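Local coordinates for protein latency-associated nuclear antigen (Murid herpesvirus 4, PDB 4BLG) that probably binds DNA through the C-terminal domain found here, which forms a two-subunit assembly, in a gamma-2 herpesvirus protein concerned with viral latency, at residues 24-29 / 97-102; 28-33 / 59-64; 40-45 / 83-88. All blocks are in the same frame, centred on the assembly; numbering follows the deposited sequence.

Contact 1 of 3, residues 24-29 / 97-102; sequences PRLFDP and KKLKRV. With PO4 (phosphate ion), chain D.
Arg25 and Lys98 come together round a phosphate ion, and the contact illustrates how one anion can be shared by basic side chains from two parts of the fold. Arg25 grips the ion with both backbone and side chain. Its N gives a bond to phosphate O3 (2.7 Å), and the chain, bent at chi3 (-51°), brings the edge of the guanidinium to the anion, with the phosphorus lying in its plane. Arg25 NE hydrogen-bonds the same O3, and Arg25 NH2 phosphate O4 (2.6 Å). Lys98, extending from helix 93-110 and curling at its last two torsions, delivers NZ to phosphate O4 (2.7 Å); Gln95 OE1 holds the same ammonium from within the helix. The next backbone amide, Leu26 N, donates almost straight (167°) to phosphate O2 at 3.0 Å. From Leu26 the CB bond heads toward the helix, where its CD2 rests 3.8 Å from Leu99 CA and the two side chains cross at about a right angle. Phe27 follows: its CZ lies 3.4 Å from Leu99 CD1, again with crossed side chains, while Leu19 of helix 13-22 touches Phe27 and Val63 touches both leucines. The short, weakly bonded helix 24-27 is thereby seated on the longer one by a buried apolar patch beside a polar one. The ion probably came from the crystallisation liquor. Two backbone amides from the start of a short helix, a guanidinium and an ammonium make a site whose positive potential would suit an anion, and in a probable DNA-binding domain it is at least compatible with a nucleic acid phosphate.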
loop_
_atom_site.group_PDB
_atom_site.type_symbol
_atom_site.label_atom_id
_atom_site.label_comp_id
_atom_site.label_asym_id
_atom_site.label_seq_id
_atom_site.Cartn_x
_atom_site.Cartn_y
_atom_site.Cartn_z
ATOM N N PRO A 24 -3.979 -21.262 -11.930
ATOM C CA PRO A 24 -2.761 -21.517 -12.712
ATOM C C PRO A 24 -2.213 -20.309 -13.464
ATOM O O PRO A 24 -1.019 -20.054 -13.376
ATOM C CB PRO A 24 -3.196 -22.601 -13.706
ATOM C CG PRO A 24 -4.402 -23.211 -13.109
ATOM C CD PRO A 24 -5.086 -22.144 -12.329
ATOM N N ARG A 25 -3.049 -19.598 -14.209
ATOM C CA ARG A 25 -2.575 -18.437 -14.961
ATOM C C ARG A 25 -2.067 -17.348 -14.017
ATOM O O ARG A 25 -0.964 -16.830 -14.189
ATOM C CB ARG A 25 -3.674 -17.883 -15.871
ATOM C CG ARG A 25 -3.993 -18.787 -17.069
ATOM C CD ARG A 25 -5.253 -18.354 -17.823
ATOM N NE ARG A 25 -6.401 -18.176 -16.934
ATOM C CZ ARG A 25 -7.578 -17.679 -17.305
ATOM N NH1 ARG A 25 -7.790 -17.301 -18.560
ATOM N NH2 ARG A 25 -8.552 -17.555 -16.414
ATOM N N LEU A 26 -2.869 -17.013 -13.016
ATOM C CA LEU A 26 -2.497 -15.971 -12.070
ATOM C C LEU A 26 -1.166 -16.277 -11.373
ATOM O O LEU A 26 -0.331 -15.384 -11.209
ATOM C CB LEU A 26 -3.603 -15.773 -11.033
ATOM C CG LEU A 26 -3.403 -14.604 -10.063
ATOM C CD1 LEU A 26 -3.260 -13.287 -10.814
ATOM C CD2 LEU A 26 -4.548 -14.533 -9.065
ATOM N N PHE A 27 -0.955 -17.533 -10.981
ATOM C CA PHE A 27 0.227 -17.888 -10.191
ATOM C C PHE A 27 1.303 -18.633 -10.962
ATOM O O PHE A 27 2.262 -19.122 -10.372
ATOM C CB PHE A 27 -0.173 -18.686 -8.961
ATOM C CG PHE A 27 -0.759 -17.844 -7.882
ATOM C CD1 PHE A 27 0.060 -17.195 -6.977
ATOM C CD2 PHE A 27 -2.128 -17.681 -7.782
ATOM C CE1 PHE A 27 -0.475 -16.406 -5.986
ATOM C CE2 PHE A 27 -2.672 -16.894 -6.790
ATOM C CZ PHE A 27 -1.845 -16.256 -5.891
ATOM N N ASP A 28 1.142 -18.719 -12.275
ATOM C CA ASP A 28 2.185 -19.257 -13.136
ATOM C C ASP A 28 3.503 -18.561 -12.820
ATOM O O ASP A 28 3.592 -17.336 -12.925
ATOM C CB ASP A 28 1.832 -19.011 -14.600
ATOM C CG ASP A 28 2.599 -19.910 -15.540
ATOM O OD1 ASP A 28 3.680 -20.386 -15.132
ATOM O OD2 ASP A 28 2.121 -20.141 -16.678
ATOM N N PRO A 29 4.538 -19.330 -12.436
ATOM C CA PRO A 29 5.831 -18.712 -12.119
ATOM C C PRO A 29 6.610 -18.320 -13.374
ATOM O O PRO A 29 7.631 -17.636 -13.277
ATOM C CB PRO A 29 6.576 -19.810 -11.349
ATOM C CG PRO A 29 5.662 -21.011 -11.323
ATOM C CD PRO A 29 4.610 -20.794 -12.355
ATOM N N LYS A 97 -9.977 -9.427 -7.905
ATOM C CA LYS A 97 -11.148 -10.106 -7.360
ATOM C C LYS A 97 -10.773 -11.586 -7.189
ATOM O O LYS A 97 -11.010 -12.192 -6.135
ATOM C CB LYS A 97 -12.359 -9.938 -8.304
ATOM N NZ LYS A 97 -17.383 -10.793 -9.131
ATOM N N LYS A 98 -10.166 -12.144 -8.237
ATOM C CA LYS A 98 -9.749 -13.561 -8.262
ATOM C C LYS A 98 -8.727 -13.864 -7.155
ATOM O O LYS A 98 -8.852 -14.843 -6.427
ATOM C CB LYS A 98 -9.125 -13.958 -9.615
ATOM C CG LYS A 98 -9.111 -15.481 -9.897
ATOM C CD LYS A 98 -8.159 -15.829 -11.049
ATOM C CE LYS A 98 -8.805 -15.534 -12.408
ATOM N NZ LYS A 98 -7.825 -15.138 -13.462
ATOM N N LEU A 99 -7.718 -13.009 -7.047
ATOM C CA LEU A 99 -6.623 -13.200 -6.111
ATOM C C LEU A 99 -7.162 -13.208 -4.698
ATOM O O LEU A 99 -6.771 -14.027 -3.873
ATOM C CB LEU A 99 -5.610 -12.062 -6.245
ATOM C CG LEU A 99 -4.493 -12.129 -5.203
ATOM C CD1 LEU A 99 -3.747 -13.450 -5.333
ATOM C CD2 LEU A 99 -3.532 -10.965 -5.330
ATOM N N LYS A 100 -8.058 -12.270 -4.421
ATOM C CA LYS A 100 -8.627 -12.140 -3.093
ATOM C C LYS A 100 -9.428 -13.389 -2.754
ATOM O O LYS A 100 -9.336 -13.911 -1.642
ATOM C CB LYS A 100 -9.520 -10.904 -3.014
ATOM C CG LYS A 100 -9.996 -10.592 -1.617
ATOM C CD LYS A 100 -11.030 -9.496 -1.617
ATOM C CE LYS A 100 -11.579 -9.265 -0.228
ATOM N NZ LYS A 100 -13.059 -9.158 -0.240
ATOM N N ARG A 101 -10.220 -13.857 -3.709
ATOM C CA ARG A 101 -11.067 -15.027 -3.509
ATOM C C ARG A 101 -10.254 -16.259 -3.139
ATOM O O ARG A 101 -10.604 -16.999 -2.212
ATOM C CB ARG A 101 -11.862 -15.331 -4.776
ATOM C CG ARG A 101 -12.845 -16.492 -4.639
ATOM C CD ARG A 101 -13.733 -16.568 -5.875
ATOM N NE ARG A 101 -14.528 -15.351 -5.891
ATOM C CZ ARG A 101 -14.543 -14.446 -6.866
ATOM N NH1 ARG A 101 -13.867 -14.608 -7.996
ATOM N NH2 ARG A 101 -15.277 -13.359 -6.722
ATOM N N VAL A 102 -9.183 -16.490 -3.888
ATOM C CA VAL A 102 -8.369 -17.687 -3.714
ATOM C C VAL A 102 -7.638 -17.652 -2.379
ATOM O O VAL A 102 -7.712 -18.594 -1.581
ATOM C CB VAL A 102 -7.352 -17.820 -4.856
ATOM C CG1 VAL A 102 -6.298 -18.862 -4.519
ATOM C CG2 VAL A 102 -8.064 -18.169 -6.154
HETATM P P PO4 D . -6.539 -18.728 -13.417
HETATM O O1 PO4 D . -7.521 -19.598 -12.677
HETATM O O2 PO4 D . -5.587 -18.072 -12.446
HETATM O O3 PO4 D . -5.713 -19.525 -14.388
HETATM O O4 PO4 D . -7.308 -17.663 -14.153
#

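Contact 2 of 3, residues 28-33 / 59-64; sequences DPEGHP and QSKHVL
Ser60 OG is held by several groups while its CB leans on Asp28 O (3.5 Å). With chi1 at 74°, the hydroxyl turns back over its own chain, accepts from His62 N (3.1 Å) to make an ST turn, takes a weak bond from Val63 N, and is hydrogen-bonded to Leu26 O, outside the two segments. Asp28 builds a similar device on the other side: its OD1 receives Glu30 N (3.0 Å) from above the carboxylate plane, an Asx turn. Two loops, one leading into strand 39-45 and the other into strand 64-70, thus meet through an Asx turn and an ST turn, and the bonding directly between them is weak. Lys61 N donates to Asp28 O at a long 3.4 Å. The Lys61 side chain, bent at chi2, runs inside the curve of residues 29-31, passing CG within 3.1 Å of Gly31 O and ending in a weak bond from NZ to Pro29 O. Glu30 lies alongside it, its OE1 too far from NZ for a salt bridge. Farther on, Pro33 CA makes a CA-H...O contact with Lys61 O (3.1 Å), and His62 CE1 approaches His32 O at 3.0 Å. Val74 and Pro75 of the second subunit pack on Pro33 and Lys61 respectively.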
loop_
_atom_site.group_PDB
_atom_site.type_symbol
_atom_site.label_atom_id
_atom_site.label_comp_id
_atom_site.label_asym_id
_atom_site.label_seq_id
_atom_site.Cartn_x
_atom_site.Cartn_y
_atom_site.Cartn_z
ATOM N N ASP A 28 1.142 -18.719 -12.275
ATOM C CA ASP A 28 2.185 -19.257 -13.136
ATOM C C ASP A 28 3.503 -18.561 -12.820
ATOM O O ASP A 28 3.592 -17.336 -12.925
ATOM C CB ASP A 28 1.832 -19.011 -14.600
ATOM C CG ASP A 28 2.599 -19.910 -15.540
ATOM O OD1 ASP A 28 3.680 -20.386 -15.132
ATOM O OD2 ASP A 28 2.121 -20.141 -16.678
ATOM N N PRO A 29 4.538 -19.330 -12.436
ATOM C CA PRO A 29 5.831 -18.712 -12.119
ATOM C C PRO A 29 6.610 -18.320 -13.374
ATOM O O PRO A 29 7.631 -17.636 -13.277
ATOM C CB PRO A 29 6.576 -19.810 -11.349
ATOM C CG PRO A 29 5.662 -21.011 -11.323
ATOM C CD PRO A 29 4.610 -20.794 -12.355
ATOM N N GLU A 30 6.131 -18.755 -14.538
ATOM C CA GLU A 30 6.700 -18.333 -15.814
ATOM C C GLU A 30 5.643 -17.581 -16.616
ATOM O O GLU A 30 4.479 -17.512 -16.217
ATOM C CB GLU A 30 7.242 -19.536 -16.593
ATOM C CG GLU A 30 8.388 -20.243 -15.876
ATOM C CD GLU A 30 9.716 -19.501 -16.002
ATOM O OE1 GLU A 30 9.754 -18.444 -16.670
ATOM O OE2 GLU A 30 10.721 -19.978 -15.426
ATOM N N GLY A 31 6.063 -17.003 -17.735
ATOM C CA GLY A 31 5.210 -16.119 -18.511
ATOM C C GLY A 31 5.697 -14.684 -18.413
ATOM O O GLY A 31 6.836 -14.430 -18.009
ATOM N N HIS A 32 4.832 -13.743 -18.780
ATOM C CA HIS A 32 5.202 -12.330 -18.820
ATOM C C HIS A 32 4.337 -11.500 -17.889
ATOM O O HIS A 32 3.117 -11.656 -17.870
ATOM C CB HIS A 32 5.059 -11.793 -20.242
ATOM C CG HIS A 32 6.007 -12.415 -21.212
ATOM N ND1 HIS A 32 5.622 -13.390 -22.113
ATOM C CD2 HIS A 32 7.328 -12.215 -21.422
ATOM C CE1 HIS A 32 6.663 -13.752 -22.836
ATOM N NE2 HIS A 32 7.715 -13.055 -22.437
ATOM N N PRO A 33 4.965 -10.601 -17.115
ATOM C CA PRO A 33 4.139 -9.761 -16.249
ATOM C C PRO A 33 3.274 -8.862 -17.099
ATOM O O PRO A 33 3.595 -8.637 -18.262
ATOM C CB PRO A 33 5.164 -8.939 -15.465
ATOM C CG PRO A 33 6.359 -8.898 -16.333
ATOM C CD PRO A 33 6.379 -10.193 -17.098
ATOM N N GLN A 59 3.402 -14.613 -4.857
ATOM C CA GLN A 59 4.396 -14.124 -5.801
ATOM C C GLN A 59 4.323 -14.952 -7.074
ATOM O O GLN A 59 4.190 -16.174 -7.026
ATOM C CB GLN A 59 5.803 -14.246 -5.217
ATOM C CG GLN A 59 6.021 -13.510 -3.910
ATOM C CD GLN A 59 6.049 -12.002 -4.073
ATOM O OE1 GLN A 59 5.850 -11.473 -5.171
ATOM N NE2 GLN A 59 6.303 -11.299 -2.971
ATOM N N SER A 60 4.415 -14.281 -8.212
ATOM C CA SER A 60 4.481 -14.950 -9.505
ATOM C C SER A 60 4.775 -13.907 -10.571
ATOM O O SER A 60 5.142 -12.771 -10.264
ATOM C CB SER A 60 3.167 -15.658 -9.830
ATOM O OG SER A 60 2.177 -14.712 -10.194
ATOM N N LYS A 61 4.603 -14.289 -11.827
ATOM C CA LYS A 61 4.818 -13.362 -12.922
ATOM C C LYS A 61 3.693 -12.332 -13.000
ATOM O O LYS A 61 3.877 -11.251 -13.559
ATOM C CB LYS A 61 4.920 -14.119 -14.246
ATOM C CG LYS A 61 6.227 -13.904 -14.971
ATOM C CD LYS A 61 7.400 -14.433 -14.175
ATOM C CE LYS A 61 8.673 -14.390 -14.998
ATOM N NZ LYS A 61 9.783 -15.121 -14.338
ATOM N N HIS A 62 2.530 -12.664 -12.449
ATOM C CA HIS A 62 1.370 -11.789 -12.568
ATOM C C HIS A 62 0.892 -11.230 -11.232
ATOM O O HIS A 62 -0.063 -10.455 -11.189
ATOM C CB HIS A 62 0.227 -12.526 -13.260
ATOM C CG HIS A 62 0.493 -12.829 -14.700
ATOM N ND1 HIS A 62 1.513 -13.661 -15.109
ATOM C CD2 HIS A 62 -0.123 -12.407 -15.828
ATOM C CE1 HIS A 62 1.511 -13.744 -16.426
ATOM N NE2 HIS A 62 0.528 -12.993 -16.888
ATOM N N VAL A 63 1.553 -11.628 -10.151
ATOM C CA VAL A 63 1.226 -11.146 -8.816
ATOM C C VAL A 63 2.531 -10.819 -8.133
ATOM O O VAL A 63 3.386 -11.689 -7.997
ATOM C CB VAL A 63 0.513 -12.214 -7.949
ATOM C CG1 VAL A 63 -0.137 -11.563 -6.737
ATOM C CG2 VAL A 63 -0.521 -12.974 -8.761
ATOM N N LEU A 64 2.695 -9.567 -7.713
ATOM C CA LEU A 64 3.907 -9.163 -7.017
ATOM C C LEU A 64 3.525 -8.589 -5.669
ATOM O O LEU A 64 2.656 -7.724 -5.583
ATOM C CB LEU A 64 4.668 -8.125 -7.829
ATOM C CG LEU A 64 4.856 -8.450 -9.315
ATOM C CD1 LEU A 64 5.582 -7.309 -9.999
ATOM C CD2 LEU A 64 5.616 -9.742 -9.518
#

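Contact 3 of 3, residues 40-45 / 83-88; sequences AVMFSS and TYYLLS
Phe43 presents a ring edge to the neighbouring strand: Leu86 CD1 and Ser88 OG both lie near the ring plane, the hydroxyl 3.6 Å from CE2, while one face is overlapped toward its rim by Val41 CG1. Ser88 OG has its hydrogen bond with Ser65 OG, so the ring simply packs beside it. The Tyr84 ring likewise meets Ser45 O at its edge, 3.6 Å from CD1. On the reverse of the sheet the Tyr85 ring receives Met42 in an oblique Met-aromatic contact, the sulfur 5.1 Å from the ring centroid; Met42 runs extended through chi2 and bends only at chi3 (-78°), which carries CE to within 4.0 Å of both Tyr85 CD2 and Leu87 CD2. These side chains stand on the two central strands of a four-stranded antiparallel sheet, flanked by strands 64-70 and 115-122. Three hydrogen-bonded pairs, Val41 with Ser88, Phe43 with Leu86 and Ser45 with Tyr84, are each joined by two backbone bonds. Tyr84 N lies 2.8 Å from Ser45 O, and Ser88 N lies 3.0 Å from Val41 O. The face carrying Val41, Phe43, Leu86 and Ser88 is covered by helices: Leu54 of 48-57 and Val103 of 93-110 touch Phe43, and Leu99 touches Val41. The other face, with Met42, Ser44, Tyr85 and Leu87, looks to the second subunit, whose Pro126 packs on Met42 and Ser44, whose Met42 packs on Leu87, and whose Tyr85 OH is hydrogen-bonded to Tyr85 OH of this chain.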
loop_
_atom_site.group_PDB
_atom_site.type_symbol
_atom_site.label_atom_id
_atom_site.label_comp_id
_atom_site.label_asym_id
_atom_site.label_seq_id
_atom_site.Cartn_x
_atom_site.Cartn_y
_atom_site.Cartn_z
ATOM N N ALA A 40 -4.526 -4.011 -6.746
ATOM C CA ALA A 40 -3.819 -4.801 -5.765
ATOM C C ALA A 40 -4.809 -5.314 -4.743
ATOM O O ALA A 40 -5.961 -4.886 -4.702
ATOM C CB ALA A 40 -2.748 -3.973 -5.088
ATOM N N VAL A 41 -4.360 -6.256 -3.931
ATOM C CA VAL A 41 -5.100 -6.613 -2.744
ATOM C C VAL A 41 -4.213 -6.308 -1.554
ATOM O O VAL A 41 -3.058 -6.738 -1.494
ATOM C CB VAL A 41 -5.501 -8.099 -2.725
ATOM C CG1 VAL A 41 -6.376 -8.387 -1.509
ATOM C CG2 VAL A 41 -6.236 -8.472 -4.009
ATOM N N MET A 42 -4.738 -5.530 -0.623
ATOM C CA MET A 42 -4.088 -5.371 0.663
ATOM C C MET A 42 -4.526 -6.509 1.568
ATOM O O MET A 42 -5.711 -6.641 1.881
ATOM C CB MET A 42 -4.460 -4.031 1.300
ATOM C CG MET A 42 -3.780 -3.805 2.653
ATOM S SD MET A 42 -4.197 -2.222 3.401
ATOM C CE MET A 42 -3.145 -1.128 2.442
ATOM N N PHE A 43 -3.566 -7.333 1.974
ATOM C CA PHE A 43 -3.829 -8.364 2.963
ATOM C C PHE A 43 -3.286 -7.863 4.287
ATOM O O PHE A 43 -2.135 -7.466 4.361
ATOM C CB PHE A 43 -3.155 -9.689 2.592
ATOM C CG PHE A 43 -3.720 -10.334 1.367
ATOM C CD1 PHE A 43 -4.950 -10.984 1.410
ATOM C CD2 PHE A 43 -3.013 -10.314 0.173
ATOM C CE1 PHE A 43 -5.475 -11.583 0.273
ATOM C CE2 PHE A 43 -3.527 -10.907 -0.961
ATOM C CZ PHE A 43 -4.762 -11.543 -0.916
ATOM N N SER A 44 -4.114 -7.894 5.327
ATOM C CA SER A 44 -3.743 -7.346 6.615
ATOM C C SER A 44 -4.082 -8.296 7.756
ATOM O O SER A 44 -4.917 -9.191 7.620
ATOM C CB SER A 44 -4.449 -6.010 6.825
ATOM O OG SER A 44 -5.852 -6.165 6.757
ATOM N N SER A 45 -3.429 -8.080 8.890
ATOM C CA SER A 45 -3.564 -8.969 10.026
ATOM C C SER A 45 -2.701 -8.462 11.170
ATOM O O SER A 45 -1.692 -7.817 10.939
ATOM C CB SER A 45 -3.114 -10.371 9.626
ATOM O OG SER A 45 -2.823 -11.147 10.764
ATOM N N THR A 83 -1.564 -3.274 13.303
ATOM C CA THR A 83 -2.082 -4.087 12.226
ATOM C C THR A 83 -1.056 -4.047 11.104
ATOM O O THR A 83 -0.674 -2.974 10.639
ATOM C CB THR A 83 -3.434 -3.562 11.755
ATOM O OG1 THR A 83 -4.367 -3.671 12.832
ATOM C CG2 THR A 83 -3.941 -4.353 10.554
ATOM N N TYR A 84 -0.560 -5.218 10.730
ATOM C CA TYR A 84 0.393 -5.333 9.634
ATOM C C TYR A 84 -0.330 -5.530 8.306
ATOM O O TYR A 84 -1.505 -5.864 8.279
ATOM C CB TYR A 84 1.354 -6.476 9.898
ATOM C CG TYR A 84 2.070 -6.363 11.225
ATOM C CD1 TYR A 84 1.509 -6.880 12.383
ATOM C CD2 TYR A 84 3.297 -5.740 11.319
ATOM C CE1 TYR A 84 2.160 -6.784 13.596
ATOM C CE2 TYR A 84 3.954 -5.636 12.532
ATOM C CZ TYR A 84 3.382 -6.157 13.663
ATOM O OH TYR A 84 4.043 -6.053 14.866
ATOM N N TYR A 85 0.375 -5.290 7.204
ATOM C CA TYR A 85 -0.218 -5.427 5.878
ATOM C C TYR A 85 0.839 -5.712 4.839
ATOM O O TYR A 85 2.018 -5.537 5.078
ATOM C CB TYR A 85 -0.962 -4.152 5.470
ATOM C CG TYR A 85 -0.058 -3.083 4.886
ATOM C CD1 TYR A 85 0.566 -2.146 5.704
ATOM C CD2 TYR A 85 0.169 -3.008 3.515
ATOM C CE1 TYR A 85 1.396 -1.163 5.169
ATOM C CE2 TYR A 85 0.990 -2.030 2.974
ATOM C CZ TYR A 85 1.602 -1.113 3.804
ATOM O OH TYR A 85 2.418 -0.142 3.262
ATOM N N LEU A 86 0.392 -6.158 3.675
ATOM C CA LEU A 86 1.227 -6.165 2.491
ATOM C C LEU A 86 0.306 -5.944 1.312
ATOM O O LEU A 86 -0.905 -6.092 1.428
ATOM C CB LEU A 86 2.012 -7.472 2.342
ATOM C CG LEU A 86 1.251 -8.793 2.174
ATOM C CD1 LEU A 86 0.583 -8.908 0.818
ATOM C CD2 LEU A 86 2.218 -9.947 2.364
ATOM N N LEU A 87 0.898 -5.564 0.191
ATOM C CA LEU A 87 0.170 -5.314 -1.036
ATOM C C LEU A 87 0.589 -6.331 -2.073
ATOM O O LEU A 87 1.775 -6.602 -2.229
ATOM C CB LEU A 87 0.488 -3.912 -1.559
ATOM C CG LEU A 87 -0.089 -2.750 -0.757
ATOM C CD1 LEU A 87 0.426 -1.435 -1.317
ATOM C CD2 LEU A 87 -1.601 -2.797 -0.793
ATOM N N SER A 88 -0.387 -6.885 -2.779
ATOM C CA SER A 88 -0.118 -7.834 -3.845
ATOM C C SER A 88 -0.661 -7.209 -5.096
ATOM O O SER A 88 -1.873 -7.088 -5.250
ATOM C CB SER A 88 -0.811 -9.178 -3.589
ATOM O OG SER A 88 -0.429 -9.736 -2.346
#

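The three contacts show how chemistry follows depth. Contact 3, its centre about 6 Å from that of the chain, is regular sheet core, held by paired backbone bonds; contact 2 is a surface meeting of loops with weak bonds between them; contact 1 joins a buried apolar patch to an anion site. Contacts 1 and 2 start from the same part of the chain and share Asp28 and Pro29. Leu99 links contact 1 to the sheet, its CD2 packing on Ser88 CB, while Val63 CG1 of 59-64 meets that same Ser88 CB. Contacts 2 and 3 both reach the second subunit, whereas no other protein chain of the assembly touches contact 1.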